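Phage-like element PBSX protein XkdH (Bacillus subtilis, PDB 3F3B) is of unknown function but, as a product of the defective prophage PBSX with a phage-barrel-type domain, probably belongs to the phage-like particle or its assembly. Local coordinates at residues V74-S79 with D86-E91. Sequence-based numbering, arbitrary orientation.
Sequences VHFPLS and DKIIWE. With PO4 (phosphate ion), chain B.
Ile88 meets Val74 and Phe76 through two different branches, a small worked example of how strands that share no backbone bonds can still meet across a protein interior, though here only lightly. Its CD1 methyl approaches Val74 CG2 at 4.4 Å, whereas its CG2 methyl lies 4.5 Å from Phe76 CZ, at the ring edge and near the ring plane. Both approaches are at the outer limit of van der Waals range, and the two segments bury just 80 Å² between them. The tighter packing is within 74-79 itself: Val74 CG1 sits over one face of the Phe76 ring, 3.4 Å above its plane and displaced toward the rim. Val74 thus divides its two methyls between Phe76, two residues along the same strand, and Ile88 opposite. The nearest CA atoms, those of Val74 and Ile88, stand 10.3 Å apart. Val74, Phe76 and Ile88 all point into this gap from strands that do not pair, as expected for facing walls of a barrel-like sheet. Strand 66-77 pairs with 48-61 and 107-114, while 87-90 lies between 9-19 and 93-97; Cys11 and Ile13 add to the apolar surroundings of Phe76.

At the other end of 86-91, buried Trp90, edge-to-face with Phe52, turns its N-H edge to a phosphate. NE1 donates a nearly straight hydrogen bond to phosphate O4 (2.8 Å, 165°), the oxygen lying in the indole plane. His9 ND1 and Arg10 N also bind this ion, which probably came from the crystallisation liquor. On the solvent side, exposed Glu91 places OE2 3.1 Å above one face of the indole, toward its rim. Its OE1 comes within 3.0 Å of phosphate O1, an approach of two acidic groups that would probably be repulsive unless a proton lay between them.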
loop_
_atom_site.group_PDB
_atom_site.type_symbol
_atom_site.label_atom_id
_atom_site.label_comp_id
_atom_site.label_asym_id
_atom_site.label_seq_id
_atom_site.Cartn_x
_atom_site.Cartn_y
_atom_site.Cartn_z
ATOM N N VAL A 74 -4.726 -8.524 -2.147
ATOM C CA VAL A 74 -4.500 -8.068 -3.510
ATOM C C VAL A 74 -3.718 -9.087 -4.321
ATOM O O VAL A 74 -2.762 -9.669 -3.823
ATOM C CB VAL A 74 -3.708 -6.751 -3.552
ATOM C CG1 VAL A 74 -3.717 -6.214 -4.970
ATOM C CG2 VAL A 74 -4.309 -5.732 -2.586
ATOM N N HIS A 75 -4.131 -9.299 -5.568
ATOM C CA HIS A 75 -3.454 -10.224 -6.473
ATOM C C HIS A 75 -2.853 -9.372 -7.586
ATOM O O HIS A 75 -3.577 -8.655 -8.275
ATOM C CB HIS A 75 -4.449 -11.219 -7.061
ATOM C CG HIS A 75 -5.196 -12.003 -6.031
ATOM N ND1 HIS A 75 -6.001 -11.408 -5.085
ATOM C CD2 HIS A 75 -5.266 -13.337 -5.802
ATOM C CE1 HIS A 75 -6.537 -12.340 -4.317
ATOM N NE2 HIS A 75 -6.107 -13.518 -4.732
ATOM N N PHE A 76 -1.533 -9.456 -7.743
ATOM C CA PHE A 76 -0.788 -8.681 -8.731
ATOM C C PHE A 76 -0.077 -9.575 -9.726
ATOM O O PHE A 76 0.230 -10.734 -9.430
ATOM C CB PHE A 76 0.316 -7.871 -8.059
ATOM C CG PHE A 76 -0.158 -6.728 -7.220
ATOM C CD1 PHE A 76 -0.608 -5.558 -7.809
ATOM C CD2 PHE A 76 -0.033 -6.777 -5.831
ATOM C CE1 PHE A 76 -0.911 -4.455 -7.037
ATOM C CE2 PHE A 76 -0.335 -5.672 -5.049
ATOM C CZ PHE A 76 -0.773 -4.511 -5.654
ATOM N N PRO A 77 0.232 -9.033 -10.914
ATOM C CA PRO A 77 0.934 -9.816 -11.933
ATOM C C PRO A 77 2.322 -10.049 -11.358
ATOM O O PRO A 77 2.826 -9.216 -10.610
ATOM C CB PRO A 77 0.983 -8.874 -13.133
ATOM C CG PRO A 77 -0.155 -7.927 -12.904
ATOM C CD PRO A 77 -0.089 -7.688 -11.419
ATOM N N LEU A 78 2.938 -11.167 -11.710
ATOM C CA LEU A 78 4.265 -11.494 -11.206
ATOM C C LEU A 78 5.319 -10.470 -11.650
ATOM O O LEU A 78 6.292 -10.217 -10.938
ATOM C CB LEU A 78 4.662 -12.898 -11.676
ATOM C CG LEU A 78 5.539 -13.690 -10.705
ATOM C CD1 LEU A 78 4.782 -13.900 -9.402
ATOM C CD2 LEU A 78 5.900 -15.028 -11.320
ATOM N N SER A 79 5.116 -9.879 -12.822
ATOM C CA SER A 79 6.044 -8.888 -13.354
ATOM C C SER A 79 6.048 -7.595 -12.542
ATOM O O SER A 79 6.956 -6.772 -12.677
ATOM C CB SER A 79 5.689 -8.566 -14.806
ATOM O OG SER A 79 4.383 -8.014 -14.884
ATOM N N ASP A 86 4.380 -0.914 0.938
ATOM C CA ASP A 86 4.117 -0.156 -0.275
ATOM C C ASP A 86 2.814 0.572 -0.021
ATOM O O ASP A 86 1.968 0.077 0.731
ATOM C CB ASP A 86 3.859 -1.073 -1.471
ATOM C CG ASP A 86 5.096 -1.385 -2.247
ATOM O OD1 ASP A 86 6.166 -0.822 -1.915
ATOM O OD2 ASP A 86 4.987 -2.198 -3.192
ATOM N N LYS A 87 2.644 1.734 -0.638
ATOM C CA LYS A 87 1.388 2.460 -0.514
ATOM C C LYS A 87 0.715 2.336 -1.874
ATOM O O LYS A 87 1.317 2.664 -2.897
ATOM C CB LYS A 87 1.609 3.941 -0.202
ATOM C CG LYS A 87 0.315 4.767 -0.267
ATOM C CD LYS A 87 0.500 6.203 0.220
ATOM C CE LYS A 87 1.425 7.001 -0.687
ATOM N NZ LYS A 87 1.586 8.393 -0.202
ATOM N N ILE A 88 -0.511 1.833 -1.902
ATOM C CA ILE A 88 -1.203 1.726 -3.172
ATOM C C ILE A 88 -2.424 2.631 -3.123
ATOM O O ILE A 88 -3.084 2.752 -2.088
ATOM C CB ILE A 88 -1.650 0.274 -3.495
ATOM C CG1 ILE A 88 -2.811 -0.138 -2.587
ATOM C CG2 ILE A 88 -0.466 -0.680 -3.349
ATOM C CD1 ILE A 88 -3.473 -1.444 -2.994
ATOM N N ILE A 89 -2.697 3.284 -4.247
ATOM C CA ILE A 89 -3.831 4.183 -4.362
ATOM C C ILE A 89 -4.844 3.551 -5.311
ATOM O O ILE A 89 -4.554 3.344 -6.492
ATOM C CB ILE A 89 -3.412 5.539 -4.955
ATOM C CG1 ILE A 89 -2.232 6.133 -4.170
ATOM C CG2 ILE A 89 -4.611 6.477 -4.976
ATOM C CD1 ILE A 89 -2.574 6.668 -2.806
ATOM N N TRP A 90 -6.022 3.230 -4.786
ATOM C CA TRP A 90 -7.088 2.644 -5.583
ATOM C C TRP A 90 -8.331 3.484 -5.354
ATOM O O TRP A 90 -8.801 3.612 -4.222
ATOM C CB TRP A 90 -7.351 1.202 -5.163
ATOM C CG TRP A 90 -8.616 0.643 -5.746
ATOM C CD1 TRP A 90 -8.877 0.397 -7.066
ATOM C CD2 TRP A 90 -9.808 0.296 -5.030
ATOM N NE1 TRP A 90 -10.159 -0.081 -7.216
ATOM C CE2 TRP A 90 -10.754 -0.151 -5.982
ATOM C CE3 TRP A 90 -10.170 0.322 -3.674
ATOM C CZ2 TRP A 90 -12.042 -0.570 -5.624
ATOM C CZ3 TRP A 90 -11.451 -0.095 -3.315
ATOM C CH2 TRP A 90 -12.372 -0.534 -4.290
ATOM N N GLU A 91 -8.846 4.070 -6.431
ATOM C CA GLU A 91 -10.033 4.918 -6.368
ATOM C C GLU A 91 -9.925 6.011 -5.314
ATOM O O GLU A 91 -10.832 6.217 -4.509
ATOM C CB GLU A 91 -11.276 4.061 -6.124
ATOM C CG GLU A 91 -11.723 3.297 -7.361
ATOM C CD GLU A 91 -12.924 2.416 -7.103
ATOM O OE1 GLU A 91 -13.474 1.863 -8.084
ATOM O OE2 GLU A 91 -13.313 2.268 -5.919
HETATM P P PO4 B . -11.051 0.653 -10.731
HETATM O O1 PO4 B . -11.394 2.029 -10.278
HETATM O O2 PO4 B . -11.776 0.348 -11.992
HETATM O O3 PO4 B . -9.590 0.562 -10.966
HETATM O O4 PO4 B . -11.448 -0.324 -9.688
#